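Local coordinates for protein 4-alpha-glucanotransferase (Corynebacterium glutamicum, PDB 5B68) that is an amylomaltase-family protein that joins an N-terminal beta-sandwich domain to a TIM-barrel domain, at residues 76-81 and 160-165; 164-169 and 496-501; 464-469 and 515-520; 489-494 and 522-527. All coordinates share one frame; numbering follows the deposited sequence.

In the fold
Interactions 1, 2 and 4 cluster where the N-terminal beta sandwich meets the TIM barrel, their centres about 8 to 12 Å apart. Interaction 3 stands apart from this cluster, about 10 Å from interaction 4 and 17 to 19 Å from the other two (centres). Interaction 1 comes first along the chain, and its second strand runs into interaction 2, residues 164-165 being common to both; the segments of interactions 2, 3 and 4 alternate. Interactions 2 and 4 use helix 487-500, while interactions 3 and 4 share helix 515-523. Arg-524 of interaction 4 reaches back to Thr-162 and Pro-163 of interaction 1, so side-chain bonds as well as the chain itself join sandwich and barrel.

Interaction 1. Residues 76-81 and 160-165; sequences SVVAVE and IITPAR
Val-78 and Thr-162 meet at about a right angle, with Val-78 CG1 3.7 Å from Thr-162 CG2, and on the same face of the sheet Val-78 CG2 reaches Ile-160 CD1 at 4.0 Å. With CG1 opposite the backbone N (chi1 -176°), Val-78 sends one methyl forward to Thr-162 and keeps the other beside Ile-160. This is the tight part of the contact: helix 487-500 lies against it, Ala-489 touching Val-78 and Leu-496 touching Ile-160, while Thr-162 OG1 is hydrogen-bonded to Arg-524. The backbones form a parallel pair in the N-terminal beta sandwich, where strand 76-80 flanks strand 153-162. Ile-160 is held through both its polar backbone atoms, its N giving to Val-77 O at 2.8 Å and its O accepting from Ala-79 N at 3.0 Å. Thr-162 repeats the pattern, from Thr-162 N to Ala-79 O (2.9 Å) and from Glu-81 N to Thr-162 O (2.8 Å). On the other face Ala-79 CB rests 4.0 Å from Ile-161 CD1. Packing thins toward solvent at the end of the pair, where Val-80 CG1 touches the backbone and methyl of the exposed Ala-164 and Glu-81 leaves little more than its CA and CB near Thr-162 and Ile-161.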
loop_
_atom_site.group_PDB
_atom_site.type_symbol
_atom_site.label_atom_id
_atom_site.label_comp_id
_atom_site.label_asym_id
_atom_site.label_seq_id
_atom_site.Cartn_x
_atom_site.Cartn_y
_atom_site.Cartn_z
ATOM N N SER A 76 1.647 22.148 9.529
ATOM C CA SER A 76 3.011 21.608 9.659
ATOM C C SER A 76 3.845 22.211 8.512
ATOM O O SER A 76 3.284 22.829 7.623
ATOM C CB SER A 76 3.039 20.105 9.665
ATOM O OG SER A 76 2.302 19.569 8.557
ATOM N N VAL A 77 5.156 21.982 8.530
ATOM C CA VAL A 77 6.051 22.477 7.511
ATOM C C VAL A 77 6.951 21.349 7.054
ATOM O O VAL A 77 7.599 20.685 7.882
ATOM C CB VAL A 77 6.923 23.595 8.104
ATOM C CG1 VAL A 77 7.985 24.008 7.077
ATOM C CG2 VAL A 77 6.068 24.771 8.597
ATOM N N VAL A 78 6.923 21.069 5.749
ATOM C CA VAL A 78 7.709 19.984 5.181
ATOM C C VAL A 78 8.663 20.600 4.149
ATOM O O VAL A 78 8.200 21.370 3.333
ATOM C CB VAL A 78 6.800 18.926 4.474
ATOM C CG1 VAL A 78 7.666 17.776 3.999
ATOM C CG2 VAL A 78 5.787 18.362 5.467
ATOM N N ALA A 79 9.931 20.290 4.209
ATOM C CA ALA A 79 10.955 20.875 3.300
ATOM C C ALA A 79 11.892 19.773 2.909
ATOM O O ALA A 79 12.141 18.812 3.677
ATOM C CB ALA A 79 11.694 22.004 3.983
ATOM N N VAL A 80 12.430 19.880 1.686
ATOM C CA VAL A 80 13.466 18.977 1.272
ATOM C C VAL A 80 14.761 19.471 1.849
ATOM O O VAL A 80 14.959 20.686 1.982
ATOM C CB VAL A 80 13.583 18.941 -0.250
ATOM C CG1 VAL A 80 14.785 18.086 -0.719
ATOM C CG2 VAL A 80 12.243 18.473 -0.793
ATOM N N GLU A 81 15.597 18.533 2.250
ATOM C CA GLU A 81 16.983 18.812 2.744
ATOM C C GLU A 81 17.682 19.864 1.919
ATOM O O GLU A 81 17.605 19.814 0.755
ATOM C CB GLU A 81 17.795 17.508 2.670
ATOM C CG GLU A 81 18.892 17.462 3.691
ATOM C CD GLU A 81 19.612 16.140 3.737
ATOM O OE1 GLU A 81 20.334 15.952 4.764
ATOM O OE2 GLU A 81 19.430 15.339 2.756
ATOM N N ILE A 160 9.338 18.819 9.060
ATOM C CA ILE A 160 9.714 17.522 8.592
ATOM C C ILE A 160 10.630 17.717 7.399
ATOM O O ILE A 160 10.236 18.335 6.424
ATOM C CB ILE A 160 8.458 16.758 8.191
ATOM C CG1 ILE A 160 7.497 16.638 9.416
ATOM C CG2 ILE A 160 8.838 15.376 7.708
ATOM C CD1 ILE A 160 6.074 16.571 9.008
ATOM N N ILE A 161 11.812 17.185 7.485
ATOM C CA ILE A 161 12.839 17.407 6.488
ATOM C C ILE A 161 13.098 16.082 5.705
ATOM O O ILE A 161 13.372 15.008 6.290
ATOM C CB ILE A 161 14.117 17.879 7.183
ATOM C CG1 ILE A 161 13.868 19.170 8.019
ATOM C CG2 ILE A 161 15.207 18.094 6.171
ATOM C CD1 ILE A 161 13.356 20.364 7.203
ATOM N N THR A 162 12.959 16.165 4.394
ATOM C CA THR A 162 12.823 14.980 3.577
ATOM C C THR A 162 13.973 14.917 2.572
ATOM O O THR A 162 14.591 15.930 2.245
ATOM C CB THR A 162 11.499 14.967 2.864
ATOM O OG1 THR A 162 11.479 15.956 1.843
ATOM C CG2 THR A 162 10.294 15.123 3.810
ATOM N N PRO A 163 14.357 13.694 2.177
ATOM C CA PRO A 163 15.523 13.602 1.273
ATOM C C PRO A 163 15.224 13.952 -0.173
ATOM O O PRO A 163 14.150 13.631 -0.707
ATOM C CB PRO A 163 15.972 12.145 1.438
ATOM C CG PRO A 163 14.686 11.438 1.697
ATOM C CD PRO A 163 13.900 12.354 2.597
ATOM N N ALA A 164 16.198 14.568 -0.838
ATOM C CA ALA A 164 16.056 14.854 -2.244
ATOM C C ALA A 164 15.854 13.563 -3.125
ATOM O O ALA A 164 15.073 13.583 -4.035
ATOM C CB ALA A 164 17.260 15.685 -2.731
ATOM N N ARG A 165 16.573 12.473 -2.797
ATOM C CA ARG A 165 16.558 11.268 -3.599
ATOM C C ARG A 165 16.907 10.040 -2.755
ATOM O O ARG A 165 17.831 10.044 -1.934
ATOM C CB ARG A 165 17.559 11.418 -4.725
ATOM C CG ARG A 165 17.449 10.349 -5.838
ATOM C CD ARG A 165 18.555 10.547 -6.887
ATOM N NE ARG A 165 18.599 9.445 -7.880
ATOM C CZ ARG A 165 17.730 9.259 -8.863
ATOM N NH1 ARG A 165 17.952 8.263 -9.719
ATOM N NH2 ARG A 165 16.655 10.057 -9.060
#

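Interaction 2. Residues 164-169 and 496-501; sequences ARLSTA and LEAELA
Glu-499 OE2 accepts a hydrogen bond from Ser-167 OG at 2.6 Å through its syn lone pair, and a water that bonds weakly to Arg-165 O also donates to this oxygen. The other oxygen is gripped as well: Ser-167 N lies 3.0 Å from Glu-499 OE1, with an angle of 164° at the hydrogen, approaching on the syn side but 21° out of the carboxylate plane. A second water donates to Glu-499 OE1 at 2.9 Å and accepts from Thr-168 N. One serine thus engages both oxygens and fixes the rotation of the carboxylate, which a bend at chi2 (71°) brings round from the side of its helix. The arrangement sets a carboxylate from the last turn of helix 487-500, a helix of the TIM-barrel domain, against the N-terminal end of helix 167-174, whose dipole and N-H groups would tend to favour the charged form of Glu-499. Beneath this polar layer Leu-166 CD2 wedges against Ala-498 CB at 3.7 Å and lies equally close to Glu-499 N, while Val-505 of barrel strand 504-507 touches both Leu-166 and Ala-498. Arg-165 turns away from helix 487-500 and forms a salt bridge with Asp-170.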
loop_
_atom_site.group_PDB
_atom_site.type_symbol
_atom_site.label_atom_id
_atom_site.label_comp_id
_atom_site.label_asym_id
_atom_site.label_seq_id
_atom_site.Cartn_x
_atom_site.Cartn_y
_atom_site.Cartn_z
ATOM N N ALA A 164 16.198 14.568 -0.838
ATOM C CA ALA A 164 16.056 14.854 -2.244
ATOM C C ALA A 164 15.854 13.563 -3.125
ATOM O O ALA A 164 15.073 13.583 -4.035
ATOM C CB ALA A 164 17.260 15.685 -2.731
ATOM N N ARG A 165 16.573 12.473 -2.797
ATOM C CA ARG A 165 16.558 11.268 -3.599
ATOM C C ARG A 165 16.907 10.040 -2.755
ATOM O O ARG A 165 17.831 10.044 -1.934
ATOM C CB ARG A 165 17.559 11.418 -4.725
ATOM C CG ARG A 165 17.449 10.349 -5.838
ATOM C CD ARG A 165 18.555 10.547 -6.887
ATOM N NE ARG A 165 18.599 9.445 -7.880
ATOM C CZ ARG A 165 17.730 9.259 -8.863
ATOM N NH1 ARG A 165 17.952 8.263 -9.719
ATOM N NH2 ARG A 165 16.655 10.057 -9.060
ATOM N N LEU A 166 16.128 8.994 -2.943
ATOM C CA LEU A 166 16.372 7.688 -2.341
ATOM C C LEU A 166 17.712 7.108 -2.871
ATOM O O LEU A 166 17.887 7.038 -4.087
ATOM C CB LEU A 166 15.232 6.738 -2.749
ATOM C CG LEU A 166 13.947 7.021 -2.054
ATOM C CD1 LEU A 166 12.790 6.412 -2.773
ATOM C CD2 LEU A 166 14.020 6.525 -0.611
ATOM N N SER A 167 18.607 6.748 -1.975
ATOM C CA SER A 167 19.918 6.136 -2.337
ATOM C C SER A 167 19.785 4.826 -3.112
ATOM O O SER A 167 20.642 4.546 -3.990
ATOM C CB SER A 167 20.759 5.951 -1.088
ATOM O OG SER A 167 20.862 7.163 -0.432
ATOM N N THR A 168 18.710 4.048 -2.884
ATOM C CA THR A 168 18.549 2.793 -3.619
ATOM C C THR A 168 18.345 3.014 -5.139
ATOM O O THR A 168 18.565 2.092 -5.949
ATOM C CB THR A 168 17.334 1.983 -3.105
ATOM O OG1 THR A 168 16.213 2.855 -2.960
ATOM C CG2 THR A 168 17.657 1.236 -1.751
ATOM N N ALA A 169 17.825 4.178 -5.529
ATOM C CA ALA A 169 17.507 4.461 -6.945
ATOM C C ALA A 169 18.783 4.315 -7.811
ATOM O O ALA A 169 18.829 3.489 -8.739
ATOM C CB ALA A 169 16.834 5.842 -7.088
ATOM N N LEU A 496 11.340 9.898 2.918
ATOM C CA LEU A 496 12.032 9.989 4.186
ATOM C C LEU A 496 12.013 8.652 4.910
ATOM O O LEU A 496 13.076 8.170 5.286
ATOM C CB LEU A 496 11.457 11.072 5.069
ATOM C CG LEU A 496 11.978 11.202 6.521
ATOM C CD1 LEU A 496 13.471 11.397 6.612
ATOM C CD2 LEU A 496 11.223 12.353 7.176
ATOM N N GLU A 497 10.842 8.103 5.127
ATOM C CA GLU A 497 10.762 6.822 5.817
ATOM C C GLU A 497 11.524 5.670 5.116
ATOM O O GLU A 497 12.216 4.849 5.772
ATOM C CB GLU A 497 9.343 6.506 6.154
ATOM C CG GLU A 497 8.771 7.364 7.284
ATOM C CD GLU A 497 9.533 7.232 8.565
ATOM O OE1 GLU A 497 9.756 6.081 9.054
ATOM O OE2 GLU A 497 9.931 8.295 9.125
ATOM N N ALA A 498 11.393 5.592 3.797
ATOM C CA ALA A 498 12.176 4.667 3.008
ATOM C C ALA A 498 13.682 4.890 3.076
ATOM O O ALA A 498 14.451 3.926 3.223
ATOM C CB ALA A 498 11.660 4.610 1.544
ATOM N N GLU A 499 14.131 6.138 3.019
ATOM C CA GLU A 499 15.536 6.426 3.111
ATOM C C GLU A 499 16.070 6.000 4.469
ATOM O O GLU A 499 17.105 5.335 4.502
ATOM C CB GLU A 499 15.834 7.876 2.805
ATOM C CG GLU A 499 17.313 8.208 2.786
ATOM C CD GLU A 499 18.084 7.645 1.591
ATOM O OE1 GLU A 499 17.495 6.991 0.751
ATOM O OE2 GLU A 499 19.296 7.843 1.504
ATOM N N LEU A 500 15.331 6.235 5.553
ATOM C CA LEU A 500 15.794 5.853 6.932
ATOM C C LEU A 500 15.874 4.302 7.070
ATOM O O LEU A 500 16.730 3.758 7.807
ATOM C CB LEU A 500 14.843 6.397 7.981
ATOM C CG LEU A 500 14.695 7.909 8.157
ATOM C CD1 LEU A 500 13.631 8.305 9.159
ATOM C CD2 LEU A 500 16.061 8.508 8.506
ATOM N N ALA A 501 15.012 3.614 6.330
ATOM C CA ALA A 501 14.959 2.172 6.312
ATOM C C ALA A 501 15.909 1.568 5.263
ATOM O O ALA A 501 15.949 0.358 5.206
ATOM C CB ALA A 501 13.530 1.704 6.020
HETATM O O HOH W 1 19.644 10.864 0.923
HETATM O O HOH W 2 16.950 4.352 -0.205
#

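Interaction 3. Residues 464-469 and 515-520; sequences GLFRLF and PWVQDA
The ring of Phe-466 lies beneath a methyl group on one face: Val-517 CG1 stands 3.6 Å from the ring centroid and 6° off the normal, a CH-pi contact over the centre of the ring. On the opposite face, off centre, lies Val-491 of helix 487-500, and the ring of His-487 also meets that of Phe-466, the two planes not far from parallel. Ala-520 CB lies at the ring edge, 3.9 Å from Phe-466 CE2 and close to the ring plane. Another edge of Phe-466 is directed at the face of Trp-516 in an offset edge-to-face pair, with the planes at 71° and the phenyl and six-membered ring centroids 5.7 Å apart; the closest atoms are Phe-466 CD2 and Trp-516 CZ3. The indole reaches this place because its CG sits between the backbone N and the carbonyl carbon, which folds it over its own neighbour, so that Val-517 CG2 lies over one indole face. The two methyls of Val-517 are therefore divided between two aromatic rings.

The Arg-467 chain, bent at chi3, brings NH1 to 3.6 Å from Trp-516 CZ2, which lies at the edge of the guanidinium, and the same nitrogen is 3.6 Å from Val-517 CG2. The guanidinium is not stacked on the indole, since the planes are 56° apart; its charge is met instead by a salt bridge from NH2 to Glu-514. The contact is an aromatic-aliphatic packing of helix 515-523 against Phe-466, just before strand 467-472, and Arg-467 at its start; that strand belongs to a small antiparallel sheet that elaborates the TIM barrel.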
loop_
_atom_site.group_PDB
_atom_site.type_symbol
_atom_site.label_atom_id
_atom_site.label_comp_id
_atom_site.label_asym_id
_atom_site.label_seq_id
_atom_site.Cartn_x
_atom_site.Cartn_y
_atom_site.Cartn_z
ATOM N N GLY A 464 -2.457 8.604 -5.479
ATOM C CA GLY A 464 -3.043 8.977 -4.202
ATOM C C GLY A 464 -2.157 9.777 -3.291
ATOM O O GLY A 464 -2.644 10.321 -2.284
ATOM N N LEU A 465 -0.877 9.865 -3.588
ATOM C CA LEU A 465 0.008 10.782 -2.859
ATOM C C LEU A 465 -0.254 12.220 -3.346
ATOM O O LEU A 465 0.226 13.183 -2.708
ATOM C CB LEU A 465 1.445 10.384 -3.061
ATOM C CG LEU A 465 1.855 8.954 -2.601
ATOM C CD1 LEU A 465 3.295 8.723 -3.039
ATOM C CD2 LEU A 465 1.787 8.769 -1.131
ATOM N N PHE A 466 -0.907 12.368 -4.523
ATOM C CA PHE A 466 -1.188 13.636 -5.143
ATOM C C PHE A 466 -2.648 14.042 -5.003
ATOM O O PHE A 466 -2.952 15.193 -4.731
ATOM C CB PHE A 466 -0.758 13.614 -6.624
ATOM C CG PHE A 466 0.724 13.331 -6.813
ATOM C CD1 PHE A 466 1.205 12.036 -6.748
ATOM C CD2 PHE A 466 1.619 14.371 -7.020
ATOM C CE1 PHE A 466 2.544 11.778 -6.925
ATOM C CE2 PHE A 466 2.950 14.119 -7.167
ATOM C CZ PHE A 466 3.438 12.797 -7.093
ATOM N N ARG A 467 -3.542 13.125 -5.329
ATOM C CA ARG A 467 -4.947 13.382 -5.326
ATOM C C ARG A 467 -5.689 12.048 -5.244
ATOM O O ARG A 467 -5.136 10.991 -5.624
ATOM C CB ARG A 467 -5.309 14.152 -6.631
ATOM C CG ARG A 467 -5.141 13.292 -7.874
ATOM C CD ARG A 467 -5.264 14.116 -9.140
ATOM N NE ARG A 467 -4.104 14.962 -9.389
ATOM C CZ ARG A 467 -3.407 14.964 -10.524
ATOM N NH1 ARG A 467 -2.374 15.750 -10.639
ATOM N NH2 ARG A 467 -3.711 14.142 -11.519
ATOM N N LEU A 468 -6.929 12.065 -4.788
ATOM C CA LEU A 468 -7.759 10.867 -4.816
ATOM C C LEU A 468 -9.031 11.219 -5.480
ATOM O O LEU A 468 -9.580 12.279 -5.215
ATOM C CB LEU A 468 -8.066 10.366 -3.406
ATOM C CG LEU A 468 -6.868 9.666 -2.718
ATOM C CD1 LEU A 468 -7.195 9.422 -1.249
ATOM C CD2 LEU A 468 -6.436 8.391 -3.405
ATOM N N PHE A 469 -9.568 10.300 -6.239
ATOM C CA PHE A 469 -10.954 10.373 -6.688
ATOM C C PHE A 469 -11.864 9.866 -5.625
ATOM O O PHE A 469 -11.693 8.748 -5.198
ATOM C CB PHE A 469 -11.137 9.565 -7.961
ATOM C CG PHE A 469 -12.440 9.807 -8.623
ATOM C CD1 PHE A 469 -12.659 10.962 -9.373
ATOM C CD2 PHE A 469 -13.473 8.912 -8.467
ATOM C CE1 PHE A 469 -13.904 11.197 -9.959
ATOM C CE2 PHE A 469 -14.718 9.146 -9.042
ATOM C CZ PHE A 469 -14.937 10.271 -9.788
ATOM N N PRO A 515 2.881 15.585 -16.378
ATOM C CA PRO A 515 4.336 15.451 -16.330
ATOM C C PRO A 515 4.930 15.815 -14.976
ATOM O O PRO A 515 5.866 15.128 -14.534
ATOM C CB PRO A 515 4.834 16.434 -17.403
ATOM C CG PRO A 515 3.673 16.587 -18.335
ATOM C CD PRO A 515 2.426 16.435 -17.495
ATOM N N TRP A 516 4.387 16.838 -14.323
ATOM C CA TRP A 516 4.909 17.277 -12.991
ATOM C C TRP A 516 4.806 16.138 -11.926
ATOM O O TRP A 516 5.659 16.032 -11.055
ATOM C CB TRP A 516 4.267 18.533 -12.489
ATOM C CG TRP A 516 2.869 18.505 -12.082
ATOM C CD1 TRP A 516 1.757 18.761 -12.877
ATOM C CD2 TRP A 516 2.360 18.268 -10.746
ATOM N NE1 TRP A 516 0.612 18.676 -12.112
ATOM C CE2 TRP A 516 0.945 18.397 -10.810
ATOM C CE3 TRP A 516 2.961 17.949 -9.530
ATOM C CZ2 TRP A 516 0.126 18.158 -9.740
ATOM C CZ3 TRP A 516 2.133 17.746 -8.407
ATOM C CH2 TRP A 516 0.712 17.861 -8.534
ATOM N N VAL A 517 3.772 15.319 -12.039
ATOM C CA VAL A 517 3.531 14.219 -11.105
ATOM C C VAL A 517 4.600 13.149 -11.313
ATOM O O VAL A 517 5.241 12.757 -10.351
ATOM C CB VAL A 517 2.103 13.666 -11.272
ATOM C CG1 VAL A 517 1.827 12.429 -10.455
ATOM C CG2 VAL A 517 1.061 14.757 -11.040
ATOM N N GLN A 518 4.778 12.684 -12.566
ATOM C CA GLN A 518 5.808 11.745 -12.936
ATOM C C GLN A 518 7.159 12.256 -12.464
ATOM O O GLN A 518 7.900 11.532 -11.846
ATOM C CB GLN A 518 5.831 11.578 -14.457
ATOM C CG GLN A 518 4.578 10.847 -14.941
ATOM C CD GLN A 518 4.629 10.425 -16.407
ATOM O OE1 GLN A 518 5.296 11.067 -17.217
ATOM N NE2 GLN A 518 3.902 9.344 -16.753
ATOM N N ASP A 519 7.441 13.525 -12.666
ATOM C CA ASP A 519 8.704 14.086 -12.300
ATOM C C ASP A 519 8.896 14.177 -10.783
ATOM O O ASP A 519 10.016 13.981 -10.287
ATOM C CB ASP A 519 8.915 15.485 -12.924
ATOM C CG ASP A 519 9.167 15.428 -14.433
ATOM O OD1 ASP A 519 9.494 14.333 -14.939
ATOM O OD2 ASP A 519 9.002 16.466 -15.121
ATOM N N ALA A 520 7.847 14.501 -10.085
ATOM C CA ALA A 520 7.943 14.586 -8.609
ATOM C C ALA A 520 8.348 13.200 -8.031
ATOM O O ALA A 520 9.110 13.150 -7.097
ATOM C CB ALA A 520 6.635 15.013 -8.016
#

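Interaction 4. Residues 489-494 and 522-527; sequences ALVGIL and AQRGIM
Gly-492 and Arg-524 mark the nearest approach of the two backbones, CA to CA 8.2 Å, at the point where helix 515-523 ends in a Schellman motif with Gly-525 at positive phi (74°). Side chains from this helix end bridge the gap. The guanidinium of Arg-524 lies with one face against Gly-492 CA, which is 3.7 Å from Arg-524 CZ and about as far from both terminal nitrogens, displaced from the middle of the flat group toward its rim. Because Gly-492 has no side chain, the plane can settle directly on the helix backbone. A bend at chi2 (-96°), away from the usual staggered values, turns the arginine into this position, and its aliphatic part passes Val-491, with Arg-524 CG 4.1 Å from Val-491 CG1. The buried charged group has polar anchors beyond the helix, since Arg-524 NH1 is hydrogen-bonded to both Pro-163 O and Thr-162 OG1, at the strand end of the sandwich.

Ile-526 supplies the apolar half. Its CD1 lies 3.8 Å from Val-491 CG1 and 4.2 Å from Leu-494 CD2, so one terminal methyl fits between side chains three residues apart on the same face of helix 487-500. Barrel strand 504-507 flanks the group, Val-505 touching both Leu-494 and Ile-526, and Met-527 bonds through its backbone to the same strand, just before strand 528-531 begins. Helix 441-452 approaches Leu-494 through Leu-447, and strand 76-80 of the sandwich meets Arg-524 through Val-80.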
loop_
_atom_site.group_PDB
_atom_site.type_symbol
_atom_site.label_atom_id
_atom_site.label_comp_id
_atom_site.label_asym_id
_atom_site.label_seq_id
_atom_site.Cartn_x
_atom_site.Cartn_y
_atom_site.Cartn_z
ATOM N N ALA A 489 4.449 16.873 0.983
ATOM C CA ALA A 489 4.351 16.140 2.237
ATOM C C ALA A 489 4.203 14.629 2.096
ATOM O O ALA A 489 5.005 13.899 2.672
ATOM C CB ALA A 489 3.250 16.743 3.106
ATOM N N LEU A 490 3.233 14.132 1.328
ATOM C CA LEU A 490 3.006 12.685 1.258
ATOM C C LEU A 490 4.179 11.958 0.586
ATOM O O LEU A 490 4.677 10.943 1.089
ATOM C CB LEU A 490 1.686 12.393 0.545
ATOM C CG LEU A 490 0.417 12.746 1.359
ATOM C CD1 LEU A 490 -0.837 12.313 0.680
ATOM C CD2 LEU A 490 0.455 12.104 2.732
ATOM N N VAL A 491 4.650 12.488 -0.531
ATOM C CA VAL A 491 5.768 11.870 -1.255
ATOM C C VAL A 491 7.035 12.057 -0.508
ATOM O O VAL A 491 7.879 11.129 -0.413
ATOM C CB VAL A 491 5.973 12.488 -2.667
ATOM C CG1 VAL A 491 7.214 11.922 -3.330
ATOM C CG2 VAL A 491 4.773 12.254 -3.568
ATOM N N GLY A 492 7.203 13.259 0.057
ATOM C CA GLY A 492 8.439 13.560 0.834
ATOM C C GLY A 492 8.587 12.662 2.052
ATOM O O GLY A 492 9.686 12.191 2.357
ATOM N N ILE A 493 7.496 12.423 2.726
ATOM C CA ILE A 493 7.528 11.543 3.880
ATOM C C ILE A 493 7.717 10.072 3.477
ATOM O O ILE A 493 8.364 9.357 4.167
ATOM C CB ILE A 493 6.286 11.783 4.748
ATOM C CG1 ILE A 493 6.399 13.168 5.451
ATOM C CG2 ILE A 493 6.092 10.671 5.806
ATOM C CD1 ILE A 493 5.061 13.688 5.994
ATOM N N LEU A 494 7.111 9.610 2.387
ATOM C CA LEU A 494 7.387 8.308 1.904
ATOM C C LEU A 494 8.892 8.160 1.631
ATOM O O LEU A 494 9.528 7.170 2.034
ATOM C CB LEU A 494 6.548 8.038 0.645
ATOM C CG LEU A 494 6.881 6.812 -0.170
ATOM C CD1 LEU A 494 6.638 5.578 0.658
ATOM C CD2 LEU A 494 6.012 6.789 -1.408
ATOM N N ALA A 522 9.954 10.606 -9.916
ATOM C CA ALA A 522 11.227 10.181 -10.490
ATOM C C ALA A 522 12.364 10.911 -9.864
ATOM O O ALA A 522 13.412 10.354 -9.609
ATOM C CB ALA A 522 11.281 10.511 -11.977
ATOM N N GLN A 523 12.157 12.188 -9.613
ATOM C CA GLN A 523 13.241 12.952 -8.984
ATOM C C GLN A 523 13.644 12.450 -7.619
ATOM O O GLN A 523 14.835 12.483 -7.238
ATOM C CB GLN A 523 12.869 14.420 -8.873
ATOM C CG GLN A 523 12.927 15.118 -10.218
ATOM C CD GLN A 523 12.354 16.528 -10.171
ATOM O OE1 GLN A 523 12.001 17.017 -9.104
ATOM N NE2 GLN A 523 12.240 17.179 -11.347
ATOM N N ARG A 524 12.683 11.912 -6.919
ATOM C CA ARG A 524 12.986 11.298 -5.602
ATOM C C ARG A 524 13.560 9.933 -5.633
ATOM O O ARG A 524 13.778 9.314 -4.563
ATOM C CB ARG A 524 11.678 11.223 -4.790
ATOM C CG ARG A 524 11.066 12.553 -4.542
ATOM C CD ARG A 524 11.465 13.096 -3.193
ATOM N NE ARG A 524 10.628 14.229 -2.892
ATOM C CZ ARG A 524 10.707 14.972 -1.788
ATOM N NH1 ARG A 524 11.591 14.757 -0.787
ATOM N NH2 ARG A 524 9.827 15.974 -1.665
ATOM N N GLY A 525 13.740 9.360 -6.842
ATOM C CA GLY A 525 14.118 8.004 -6.965
ATOM C C GLY A 525 13.075 6.948 -6.692
ATOM O O GLY A 525 13.442 5.806 -6.394
ATOM N N ILE A 526 11.792 7.327 -6.840
ATOM C CA ILE A 526 10.714 6.399 -6.729
ATOM C C ILE A 526 10.511 5.740 -8.097
ATOM O O ILE A 526 10.324 6.449 -9.116
ATOM C CB ILE A 526 9.467 7.093 -6.217
ATOM C CG1 ILE A 526 9.730 7.578 -4.757
ATOM C CG2 ILE A 526 8.260 6.171 -6.282
ATOM C CD1 ILE A 526 8.641 8.519 -4.185
ATOM N N MET A 527 10.485 4.411 -8.098
ATOM C CA MET A 527 10.382 3.634 -9.332
ATOM C C MET A 527 8.996 3.495 -9.766
ATOM O O MET A 527 8.058 3.453 -8.942
ATOM C CB MET A 527 11.019 2.284 -9.106
ATOM C CG MET A 527 12.495 2.374 -8.790
ATOM S SD MET A 527 13.238 0.724 -8.679
ATOM C CE MET A 527 14.767 1.105 -7.821
#